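Local coordinates for protein UDP-N-acetylglucosamine 4,6-dehydratase (Vibrio fischeri, PDB 3PVZ) that probably acts as a UDP-N-acetylglucosamine 4,6-dehydratase, a lyase, and binds NAD in a Rossmann-type domain, at residues Leu134-Met137 with Ile138-Val142; Asn173-Gly176 with Ala177-Ile181; Gln359-Gly362 with Gln363-Thr366; Trp370-Glu373 with Glu374-Leu378. All coordinates share one frame; numbering follows the deposited sequence.

Contact 1 (Leu134-Met137 with Ile138-Val142); sequences LMRM and IDVNV
Asn141 and Met137, one turn apart, are joined by a backbone hydrogen bond from Asn141 N to Met137 O of 2.8 Å. It is one of four consecutive i to i+4 bonds that make this largely buried part of helix 131-154 in the NAD-binding Rossmann-type fold. The next bond back, Val140 N to Arg136 O, is equally short at 2.8 Å and nearly straight (169° at the hydrogen). Asp139 N reaches Met135 O at 3.0 Å, and Ile138 N reaches Leu134 O. The helix widens into a pi-type turn over 139-142.

The polar ends of the side chains find their partners beyond these two turns. The Asn141 amide is held at both ends, with OD1 accepting from Leu122 N and ND2 bonded to Ser178 OG, so its rotation is fixed. Arg136 runs out extended from CG to NE, and its NH1 bonds to the carbonyls of Ala95 and Ile68 of the second subunit, while Asp139 OD1 forms a salt bridge with Lys365.

Within the helix, Arg136 and Val140 point the same way, and Val140 CG2 lies beside the arginine chain, 4.1 Å from NE and oblique to the guanidinium. Val140 also touches the bound NAD. On a different face, Ile138 turns CG1 back beside its own N (chi1 -72°), where it rests against the helix turn before it, 3.5 Å from Leu134 O. Met137 lies across Asn141, its CG 3.6 Å from Asn141 ND2.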
loop_
_atom_site.group_PDB
_atom_site.type_symbol
_atom_site.label_atom_id
_atom_site.label_comp_id
_atom_site.label_asym_id
_atom_site.label_seq_id
_atom_site.Cartn_x
_atom_site.Cartn_y
_atom_site.Cartn_z
ATOM N N LEU A 134 -8.206 -12.448 2.471
ATOM C CA LEU A 134 -9.456 -12.564 1.736
ATOM C C LEU A 134 -10.554 -11.746 2.379
ATOM O O LEU A 134 -11.359 -11.142 1.698
ATOM C CB LEU A 134 -9.867 -14.036 1.698
ATOM C CG LEU A 134 -11.005 -14.546 0.811
ATOM C CD1 LEU A 134 -10.881 -14.060 -0.632
ATOM C CD2 LEU A 134 -11.039 -16.071 0.847
HETATM N N MSE A 135 -10.608 -11.748 3.702
HETATM C CA MSE A 135 -11.610 -10.961 4.422
HETATM C C MSE A 135 -11.301 -9.492 4.216
HETATM O O MSE A 135 -12.201 -8.714 3.999
HETATM C CB MSE A 135 -11.625 -11.272 5.915
HETATM C CG MSE A 135 -12.595 -10.489 6.749
HETATM SE SE MSE A 135 -14.400 -10.792 6.206
HETATM C CE MSE A 135 -14.742 -12.341 7.378
ATOM N N ARG A 136 -10.026 -9.123 4.240
ATOM C CA ARG A 136 -9.679 -7.735 4.020
ATOM C C ARG A 136 -10.105 -7.258 2.624
ATOM O O ARG A 136 -10.499 -6.137 2.448
ATOM C CB ARG A 136 -8.176 -7.478 4.249
ATOM C CG ARG A 136 -7.836 -6.037 3.988
ATOM C CD ARG A 136 -6.401 -5.666 4.250
ATOM N NE ARG A 136 -6.204 -4.285 3.828
ATOM C CZ ARG A 136 -5.140 -3.819 3.177
ATOM N NH1 ARG A 136 -4.135 -4.602 2.833
ATOM N NH2 ARG A 136 -5.102 -2.570 2.796
HETATM N N MSE A 137 -9.975 -8.124 1.640
HETATM C CA MSE A 137 -10.305 -7.817 0.256
HETATM C C MSE A 137 -11.794 -7.596 0.157
HETATM O O MSE A 137 -12.252 -6.771 -0.586
HETATM C CB MSE A 137 -9.835 -9.004 -0.660
HETATM C CG MSE A 137 -10.667 -9.251 -1.904
HETATM SE SE MSE A 137 -10.069 -10.761 -3.011
HETATM C CE MSE A 137 -8.709 -9.559 -3.846
ATOM N N ILE A 138 -12.556 -8.364 0.912
ATOM C CA ILE A 138 -14.004 -8.184 0.950
ATOM C C ILE A 138 -14.342 -6.833 1.601
ATOM O O ILE A 138 -15.253 -6.145 1.138
ATOM C CB ILE A 138 -14.707 -9.311 1.729
ATOM C CG1 ILE A 138 -14.691 -10.612 0.931
ATOM C CG2 ILE A 138 -16.140 -8.926 2.044
ATOM C CD1 ILE A 138 -14.979 -11.795 1.806
ATOM N N ASP A 139 -13.597 -6.459 2.639
ATOM C CA ASP A 139 -13.861 -5.212 3.376
ATOM C C ASP A 139 -13.525 -4.017 2.521
ATOM O O ASP A 139 -14.334 -3.055 2.424
ATOM C CB ASP A 139 -13.059 -5.127 4.692
ATOM C CG ASP A 139 -13.717 -5.874 5.834
ATOM O OD1 ASP A 139 -14.942 -6.112 5.751
ATOM O OD2 ASP A 139 -13.007 -6.231 6.826
ATOM N N VAL A 140 -12.349 -4.086 1.883
ATOM C CA VAL A 140 -11.890 -3.012 0.994
ATOM C C VAL A 140 -12.705 -2.966 -0.302
ATOM O O VAL A 140 -13.084 -1.880 -0.740
ATOM C CB VAL A 140 -10.412 -3.124 0.652
ATOM C CG1 VAL A 140 -10.050 -2.075 -0.430
ATOM C CG2 VAL A 140 -9.539 -2.953 1.891
ATOM N N ASN A 141 -12.999 -4.116 -0.925
ATOM C CA ASN A 141 -13.597 -4.032 -2.232
ATOM C C ASN A 141 -15.127 -3.936 -2.104
ATOM O O ASN A 141 -15.722 -3.262 -2.911
ATOM C CB ASN A 141 -13.240 -5.203 -3.170
ATOM C CG ASN A 141 -11.758 -5.305 -3.530
ATOM O OD1 ASN A 141 -10.931 -4.397 -3.314
ATOM N ND2 ASN A 141 -11.414 -6.467 -4.104
ATOM N N VAL A 142 -15.758 -4.587 -1.129
ATOM C CA VAL A 142 -17.245 -4.540 -1.017
ATOM C C VAL A 142 -17.735 -3.474 -0.005
ATOM O O VAL A 142 -18.334 -2.456 -0.395
ATOM C CB VAL A 142 -17.830 -5.923 -0.677
ATOM C CG1 VAL A 142 -19.369 -5.915 -0.691
ATOM C CG2 VAL A 142 -17.278 -6.993 -1.663
#

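Contact 2 (Asn173-Gly176 with Ala177-Ile181); sequences NMMG and ASKRI. With NAD (nicotinamide-adenine-dinucleotide), chain E.
Asn173 and Ala177 meet at the N-capped start of helix 174-189, in the beta-alpha-beta unit between strands 159-163 and 194-198; just beyond, Lys179 reaches the cofactor. Asn173 is the N-cap: its OD1 accepts from Gly176 N at 3.0 Å, with the N-H nearly along the C=O axis. Its backbone takes over from there, Asn173 O receiving Ala177 N.

Met175 O is gripped twice. Lys179 N donates to it at 3.0 Å, and Ser178 OG, swung between its own N and carbonyl carbon (chi1 79°), folds back to donate at 2.7 Å. The serine hydroxyl thus ties itself to the preceding turn.

Met175 and Lys179 run side by side, with Met175 CE 4.2 Å from Lys179 NZ. The lysine chain bends at chi2 and again at chi4, and its NZ faces the two neighbouring hydroxyl oxygens of the nicotinamide ribose, donating to NAD O2D at 2.6 Å and to NAD O3D at 2.8 Å. The i, i+4 spacing of the pair is that of the YxxxK motif of short-chain dehydrogenases, with methionine where the tyrosine usually stands, as in related inverting 4,6-dehydratases. Two hydrogen bonds from one ammonium to adjacent ribose hydroxyls are consistent with Lys179 holding the ribose in place, and with it probably the nicotinamide.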
loop_
_atom_site.group_PDB
_atom_site.type_symbol
_atom_site.label_atom_id
_atom_site.label_comp_id
_atom_site.label_asym_id
_atom_site.label_seq_id
_atom_site.Cartn_x
_atom_site.Cartn_y
_atom_site.Cartn_z
ATOM N N ASN A 173 -11.911 -16.447 -10.094
ATOM C CA ASN A 173 -11.182 -16.394 -8.819
ATOM C C ASN A 173 -11.942 -15.499 -7.803
ATOM O O ASN A 173 -12.938 -14.895 -8.166
ATOM C CB ASN A 173 -9.762 -15.917 -9.079
ATOM C CG ASN A 173 -9.718 -14.608 -9.831
ATOM O OD1 ASN A 173 -10.536 -13.717 -9.597
ATOM N ND2 ASN A 173 -8.750 -14.466 -10.717
HETATM N N MSE A 174 -11.505 -15.443 -6.545
HETATM C CA MSE A 174 -12.244 -14.724 -5.479
HETATM C C MSE A 174 -12.193 -13.196 -5.643
HETATM O O MSE A 174 -13.090 -12.487 -5.195
HETATM C CB MSE A 174 -11.736 -15.103 -4.079
HETATM C CG MSE A 174 -11.785 -16.601 -3.741
HETATM SE SE MSE A 174 -13.593 -17.179 -3.700
HETATM C CE MSE A 174 -14.079 -16.494 -1.918
HETATM N N MSE A 175 -11.119 -12.709 -6.243
HETATM C CA MSE A 175 -10.976 -11.311 -6.639
HETATM C C MSE A 175 -12.148 -10.842 -7.476
HETATM O O MSE A 175 -12.847 -9.882 -7.136
HETATM C CB MSE A 175 -9.720 -11.153 -7.497
HETATM C CG MSE A 175 -8.662 -10.400 -6.884
HETATM SE SE MSE A 175 -9.298 -8.597 -6.776
HETATM C CE MSE A 175 -9.372 -8.344 -8.731
ATOM N N GLY A 176 -12.334 -11.534 -8.596
ATOM C CA GLY A 176 -13.380 -11.220 -9.530
ATOM C C GLY A 176 -14.719 -11.444 -8.901
ATOM O O GLY A 176 -15.641 -10.679 -9.149
ATOM N N ALA A 177 -14.854 -12.482 -8.084
ATOM C CA ALA A 177 -16.111 -12.669 -7.356
ATOM C C ALA A 177 -16.364 -11.468 -6.410
ATOM O O ALA A 177 -17.507 -10.990 -6.295
ATOM C CB ALA A 177 -16.104 -13.947 -6.599
ATOM N N SER A 178 -15.311 -10.952 -5.779
ATOM C CA SER A 178 -15.497 -9.839 -4.837
ATOM C C SER A 178 -15.971 -8.623 -5.593
ATOM O O SER A 178 -16.909 -7.974 -5.137
ATOM C CB SER A 178 -14.261 -9.538 -3.963
ATOM O OG SER A 178 -13.300 -8.815 -4.670
ATOM N N LYS A 179 -15.357 -8.332 -6.740
ATOM C CA LYS A 179 -15.807 -7.211 -7.586
ATOM C C LYS A 179 -17.231 -7.495 -8.123
ATOM O O LYS A 179 -18.022 -6.575 -8.324
ATOM C CB LYS A 179 -14.841 -6.929 -8.752
ATOM C CG LYS A 179 -13.345 -6.655 -8.395
ATOM C CD LYS A 179 -13.095 -5.198 -7.987
ATOM C CE LYS A 179 -11.573 -4.842 -7.978
ATOM N NZ LYS A 179 -11.030 -4.578 -9.337
ATOM N N ARG A 180 -17.572 -8.751 -8.366
ATOM C CA ARG A 180 -18.917 -9.076 -8.834
ATOM C C ARG A 180 -19.946 -8.873 -7.731
ATOM O O ARG A 180 -21.058 -8.429 -7.989
ATOM C CB ARG A 180 -18.987 -10.514 -9.353
ATOM C CG ARG A 180 -20.373 -10.935 -9.778
ATOM C CD ARG A 180 -20.908 -10.126 -10.972
ATOM N NE ARG A 180 -22.301 -10.495 -11.193
ATOM C CZ ARG A 180 -23.363 -9.788 -10.812
ATOM N NH1 ARG A 180 -23.228 -8.589 -10.233
ATOM N NH2 ARG A 180 -24.575 -10.278 -11.064
ATOM N N ILE A 181 -19.575 -9.206 -6.498
ATOM C CA ILE A 181 -20.472 -8.991 -5.368
ATOM C C ILE A 181 -20.599 -7.482 -5.130
ATOM O O ILE A 181 -21.695 -6.977 -4.889
ATOM C CB ILE A 181 -20.001 -9.743 -4.086
ATOM C CG1 ILE A 181 -20.107 -11.246 -4.295
ATOM C CG2 ILE A 181 -20.814 -9.312 -2.870
ATOM C CD1 ILE A 181 -19.110 -12.052 -3.500
HETATM P PA NAD E . -3.311 0.071 -7.054
HETATM O O1A NAD E . -2.816 -1.041 -6.186
HETATM O O2A NAD E . -2.154 0.802 -7.664
HETATM O O5B NAD E . -3.930 1.254 -6.190
HETATM C C5B NAD E . -4.972 0.879 -5.263
HETATM C C4B NAD E . -4.918 2.001 -4.221
HETATM O O4B NAD E . -5.897 1.848 -3.214
HETATM C C3B NAD E . -3.522 2.013 -3.518
HETATM O O3B NAD E . -2.927 3.293 -3.580
HETATM C C2B NAD E . -3.872 1.592 -2.072
HETATM O O2B NAD E . -2.951 2.045 -1.087
HETATM C C1B NAD E . -5.290 2.206 -2.000
HETATM N N9A NAD E . -6.062 1.603 -0.924
HETATM C C8A NAD E . -6.303 0.298 -0.730
HETATM N N7A NAD E . -6.977 0.105 0.356
HETATM C C5A NAD E . -7.275 1.340 0.863
HETATM C C6A NAD E . -7.951 1.793 1.991
HETATM N N6A NAD E . -8.558 0.849 2.784
HETATM N N1A NAD E . -8.036 3.096 2.242
HETATM C C2A NAD E . -7.450 3.981 1.444
HETATM N N3A NAD E . -6.781 3.593 0.386
HETATM C C4A NAD E . -6.679 2.309 0.070
HETATM O O3 NAD E . -4.360 -0.526 -8.118
HETATM P PN NAD E . -4.592 0.256 -9.528
HETATM O O1N NAD E . -3.725 -0.364 -10.611
HETATM O O2N NAD E . -4.535 1.728 -9.556
HETATM O O5D NAD E . -6.081 -0.354 -9.905
HETATM C C5D NAD E . -7.113 0.322 -9.202
HETATM C C4D NAD E . -8.460 -0.319 -9.557
HETATM O O4D NAD E . -8.533 -0.576 -10.995
HETATM C C3D NAD E . -8.578 -1.704 -8.881
HETATM O O3D NAD E . -9.947 -2.083 -8.611
HETATM C C2D NAD E . -8.084 -2.665 -9.985
HETATM O O2D NAD E . -8.595 -3.997 -9.825
HETATM C C1D NAD E . -8.668 -2.004 -11.233
HETATM N N1N NAD E . -7.985 -2.429 -12.465
HETATM C C2N NAD E . -6.679 -2.168 -12.592
HETATM C C3N NAD E . -5.992 -2.529 -13.733
HETATM C C7N NAD E . -4.549 -2.276 -13.879
HETATM O O7N NAD E . -4.018 -2.710 -14.900
HETATM N N7N NAD E . -3.820 -1.642 -12.948
HETATM C C4N NAD E . -6.686 -3.183 -14.781
HETATM C C5N NAD E . -8.040 -3.420 -14.618
HETATM C C6N NAD E . -8.674 -3.040 -13.434
#

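Contact 3 (Gln359-Gly362 with Gln363-Thr366); sequences QKIG and QMKT
Gln363, Met364, Lys365 and Thr366 each donate their backbone N to the carbonyl four residues earlier, from Gln359 to Gly362, in the regular alpha-helical turns near the C-terminal end of helix 351-367. The helix packs its buried side on helices 131-154 and 372-382 and leaves Gln359, Lys360, Gln363 and Thr366 on the solvent side.

Ile361 and Met364 form the apolar side. Met364 sends its chain back along the helix, and its CE comes to rest 3.6 Å from Lys360 O and 4.3 Å from Ile361 CD1. Both side chains continue into a cluster with Met135 and Leu378. Lys365, extended beyond CG, lays its aliphatic part across Ile361, with CE 3.8 Å from Ile361 CG2, before its ammonium meets Asp139 of helix 131-154. At the exposed edge, Gln363 bends at chi2 and its NE2 bonds to Asp367.

Gly362 O accepts from two donors of one residue, Thr366. Thr366 N arrives at 3.0 Å, while Thr366 OG1, which its torsion places beside that N (chi1 -71°), donates at 3.1 Å from the opposite face of the carbonyl plane, 38° out of it.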
loop_
_atom_site.group_PDB
_atom_site.type_symbol
_atom_site.label_atom_id
_atom_site.label_comp_id
_atom_site.label_asym_id
_atom_site.label_seq_id
_atom_site.Cartn_x
_atom_site.Cartn_y
_atom_site.Cartn_z
ATOM N N GLN A 359 -24.909 -10.259 6.914
ATOM C CA GLN A 359 -25.162 -10.989 8.150
ATOM C C GLN A 359 -24.090 -12.045 8.413
ATOM O O GLN A 359 -23.513 -12.074 9.489
ATOM C CB GLN A 359 -26.570 -11.623 8.141
ATOM C CG GLN A 359 -26.943 -12.301 9.455
ATOM C CD GLN A 359 -28.195 -13.170 9.360
ATOM O OE1 GLN A 359 -28.585 -13.633 8.273
ATOM N NE2 GLN A 359 -28.831 -13.404 10.515
ATOM N N LYS A 360 -23.838 -12.903 7.429
ATOM C CA LYS A 360 -22.800 -13.940 7.521
ATOM C C LYS A 360 -21.364 -13.396 7.650
ATOM O O LYS A 360 -20.557 -13.975 8.356
ATOM C CB LYS A 360 -22.863 -14.879 6.314
ATOM C CG LYS A 360 -24.089 -15.743 6.279
ATOM C CD LYS A 360 -23.885 -17.022 7.047
ATOM C CE LYS A 360 -25.184 -17.815 7.179
ATOM N NZ LYS A 360 -26.276 -17.013 7.843
ATOM N N ILE A 361 -21.026 -12.313 6.949
ATOM C CA ILE A 361 -19.691 -11.729 7.108
ATOM C C ILE A 361 -19.550 -11.125 8.507
ATOM O O ILE A 361 -18.550 -11.393 9.185
ATOM C CB ILE A 361 -19.350 -10.678 6.045
ATOM C CG1 ILE A 361 -19.161 -11.331 4.676
ATOM C CG2 ILE A 361 -18.054 -9.946 6.421
ATOM C CD1 ILE A 361 -17.803 -12.011 4.497
ATOM N N GLY A 362 -20.543 -10.334 8.936
ATOM C CA GLY A 362 -20.558 -9.726 10.279
ATOM C C GLY A 362 -20.341 -10.767 11.397
ATOM O O GLY A 362 -19.606 -10.503 12.342
ATOM N N GLN A 363 -20.959 -11.945 11.252
ATOM C CA GLN A 363 -20.865 -13.018 12.251
ATOM C C GLN A 363 -19.510 -13.707 12.216
ATOM O O GLN A 363 -19.019 -14.140 13.240
ATOM C CB GLN A 363 -21.989 -14.069 12.096
ATOM C CG GLN A 363 -22.136 -15.049 13.318
ATOM C CD GLN A 363 -22.675 -14.367 14.616
ATOM O OE1 GLN A 363 -23.766 -13.779 14.615
ATOM N NE2 GLN A 363 -21.905 -14.453 15.714
HETATM N N MSE A 364 -18.902 -13.848 11.049
HETATM C CA MSE A 364 -17.541 -14.326 11.024
HETATM C C MSE A 364 -16.659 -13.355 11.819
HETATM O O MSE A 364 -15.813 -13.767 12.585
HETATM C CB MSE A 364 -17.034 -14.459 9.595
HETATM C CG MSE A 364 -17.608 -15.638 8.830
HETATM SE SE MSE A 364 -16.917 -15.672 7.004
HETATM C CE MSE A 364 -18.628 -15.914 6.065
ATOM N N LYS A 365 -16.866 -12.061 11.637
ATOM C CA LYS A 365 -16.074 -11.058 12.356
ATOM C C LYS A 365 -16.322 -11.056 13.870
ATOM O O LYS A 365 -15.439 -10.710 14.641
ATOM C CB LYS A 365 -16.343 -9.676 11.807
ATOM C CG LYS A 365 -15.738 -9.442 10.429
ATOM C CD LYS A 365 -16.092 -8.099 9.956
ATOM C CE LYS A 365 -15.707 -7.878 8.504
ATOM N NZ LYS A 365 -15.932 -6.440 8.071
ATOM N N THR A 366 -17.523 -11.432 14.277
ATOM C CA THR A 366 -17.896 -11.465 15.676
ATOM C C THR A 366 -17.228 -12.657 16.307
ATOM O O THR A 366 -16.661 -12.540 17.387
ATOM C CB THR A 366 -19.416 -11.554 15.839
ATOM O OG1 THR A 366 -19.991 -10.303 15.449
ATOM C CG2 THR A 366 -19.818 -11.880 17.292
#

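Contact 4 (Trp370-Glu373 with Glu374-Leu378); sequences WTKE and EIVQL
Glu374 and Thr371 clasp one another in a capping box that starts helix 372-382, the last helix of the modelled chain. Thr371 is the N-cap. Its OG1, held between its own N and carbonyl carbon (chi1 57°), accepts from Glu374 N at 2.9 Å. In return Glu374, its CG swung away from its own N and the chain then extended, brings OE1 back to Thr371 N, although at 3.4 Å that bond is weak. The two side chains cross at about a right angle, and the same OE1 lies 3.5 Å from Trp370 CB.

Ile375 comes next. Its backbone N makes weak bonds to the carbonyls of Thr371 and Lys372, as the helix settles into its regular pattern. Its side chain meets the indole, with CD1 3.9 Å from Trp370 CD1 and oblique to the ring. The neighbouring ring atom, NE1, is hydrogen-bonded to Pro131 O, which steadies the indole, and the ring also packs against Ala105 of the second subunit.

From Val376 on, the i to i+4 bonds are no longer weak: its N donates to Lys372 O at 3.0 Å. Val376 CG2 touches two residues of the preceding turn, Lys372 at CG and Glu373 at OE2, the latter 4.0 Å away. The lysine itself stretches on to bond its NZ to Glu128 O.

Gln377 N donates to Glu373 O, and Gln377 CG, which sits beside its own N, lies 3.1 Å from that same Glu373 O.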
loop_
_atom_site.group_PDB
_atom_site.type_symbol
_atom_site.label_atom_id
_atom_site.label_comp_id
_atom_site.label_asym_id
_atom_site.label_seq_id
_atom_site.Cartn_x
_atom_site.Cartn_y
_atom_site.Cartn_z
ATOM N N TRP A 370 -12.808 -17.690 11.188
ATOM C CA TRP A 370 -13.472 -18.120 9.994
ATOM C C TRP A 370 -12.450 -18.842 9.104
ATOM O O TRP A 370 -11.231 -18.681 9.264
ATOM C CB TRP A 370 -14.099 -16.925 9.268
ATOM C CG TRP A 370 -13.137 -15.901 8.796
ATOM C CD1 TRP A 370 -12.497 -15.893 7.623
ATOM C CD2 TRP A 370 -12.738 -14.700 9.479
ATOM N NE1 TRP A 370 -11.708 -14.781 7.511
ATOM C CE2 TRP A 370 -11.839 -14.029 8.641
ATOM C CE3 TRP A 370 -13.069 -14.128 10.704
ATOM C CZ2 TRP A 370 -11.239 -12.820 8.991
ATOM C CZ3 TRP A 370 -12.480 -12.938 11.057
ATOM C CH2 TRP A 370 -11.566 -12.290 10.200
ATOM N N THR A 371 -12.960 -19.641 8.174
ATOM C CA THR A 371 -12.136 -20.435 7.284
ATOM C C THR A 371 -12.277 -19.859 5.895
ATOM O O THR A 371 -13.292 -19.231 5.588
ATOM C CB THR A 371 -12.638 -21.866 7.234
ATOM O OG1 THR A 371 -14.001 -21.849 6.815
ATOM C CG2 THR A 371 -12.527 -22.572 8.628
ATOM N N LYS A 372 -11.280 -20.086 5.046
ATOM C CA LYS A 372 -11.400 -19.738 3.644
ATOM C C LYS A 372 -12.664 -20.353 3.048
ATOM O O LYS A 372 -13.438 -19.686 2.368
ATOM C CB LYS A 372 -10.185 -20.219 2.845
ATOM C CG LYS A 372 -10.403 -20.031 1.324
ATOM C CD LYS A 372 -9.138 -19.958 0.502
ATOM C CE LYS A 372 -9.457 -19.300 -0.849
ATOM N NZ LYS A 372 -8.369 -19.432 -1.844
ATOM N N GLU A 373 -12.866 -21.633 3.318
ATOM C CA GLU A 373 -13.920 -22.385 2.662
ATOM C C GLU A 373 -15.310 -21.933 3.087
ATOM O O GLU A 373 -16.258 -22.087 2.347
ATOM C CB GLU A 373 -13.710 -23.892 2.898
ATOM C CG GLU A 373 -12.559 -24.460 2.039
ATOM C CD GLU A 373 -12.913 -24.526 0.536
ATOM O OE1 GLU A 373 -13.904 -25.230 0.199
ATOM O OE2 GLU A 373 -12.214 -23.870 -0.296
ATOM N N GLU A 374 -15.429 -21.369 4.280
ATOM C CA GLU A 374 -16.667 -20.723 4.696
ATOM C C GLU A 374 -17.006 -19.524 3.789
ATOM O O GLU A 374 -18.168 -19.315 3.426
ATOM C CB GLU A 374 -16.496 -20.225 6.120
ATOM C CG GLU A 374 -17.745 -20.170 6.947
ATOM C CD GLU A 374 -17.471 -19.618 8.321
ATOM O OE1 GLU A 374 -16.277 -19.556 8.712
ATOM O OE2 GLU A 374 -18.453 -19.219 8.994
ATOM N N ILE A 375 -15.988 -18.739 3.435
ATOM C CA ILE A 375 -16.196 -17.574 2.564
ATOM C C ILE A 375 -16.562 -18.039 1.149
ATOM O O ILE A 375 -17.540 -17.558 0.566
ATOM C CB ILE A 375 -14.960 -16.637 2.505
ATOM C CG1 ILE A 375 -14.488 -16.240 3.912
ATOM C CG2 ILE A 375 -15.289 -15.365 1.694
ATOM C CD1 ILE A 375 -13.460 -15.132 3.934
ATOM N N VAL A 376 -15.803 -19.013 0.629
ATOM C CA VAL A 376 -16.095 -19.626 -0.674
ATOM C C VAL A 376 -17.527 -20.127 -0.734
ATOM O O VAL A 376 -18.216 -19.913 -1.723
ATOM C CB VAL A 376 -15.154 -20.787 -1.022
ATOM C CG1 VAL A 376 -15.610 -21.473 -2.314
ATOM C CG2 VAL A 376 -13.715 -20.292 -1.169
ATOM N N GLN A 377 -17.990 -20.765 0.329
ATOM C CA GLN A 377 -19.364 -21.262 0.352
ATOM C C GLN A 377 -20.387 -20.138 0.296
ATOM O O GLN A 377 -21.400 -20.240 -0.382
ATOM C CB GLN A 377 -19.603 -22.123 1.583
ATOM C CG GLN A 377 -18.932 -23.475 1.494
ATOM C CD GLN A 377 -19.401 -24.291 0.285
ATOM O OE1 GLN A 377 -20.605 -24.483 0.072
ATOM N NE2 GLN A 377 -18.445 -24.754 -0.519
ATOM N N LEU A 378 -20.130 -19.064 1.018
ATOM C CA LEU A 378 -20.968 -17.897 0.919
ATOM C C LEU A 378 -20.917 -17.314 -0.510
ATOM O O LEU A 378 -21.940 -16.960 -1.070
ATOM C CB LEU A 378 -20.530 -16.872 1.958
ATOM C CG LEU A 378 -21.176 -15.504 1.951
ATOM C CD1 LEU A 378 -22.655 -15.634 2.263
ATOM C CD2 LEU A 378 -20.428 -14.671 2.983
#

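How the contacts relate
The four contacts come in series along the chain and lie on the same side of its centre, each on one helix or its N-terminal cap. Contact 1, on helix 131-154, touches all the others, its centre about 10 Å from that of contact 2 and about 13 Å from those of contacts 3 and 4. Contacts 3 and 4 sit on the successive C-terminal helices 351-367 and 372-382, with centres about 11 Å apart. Contact 4 also reaches contact 2 through Met174, whereas contacts 2 and 3 do not touch. Both C-terminal helices pack on helix 131-154, and helix 372-382 also on helix 174-189; residues of these two Rossmann-type helices reach the NAD, which ties the tail of the chain to the cofactor-binding domain.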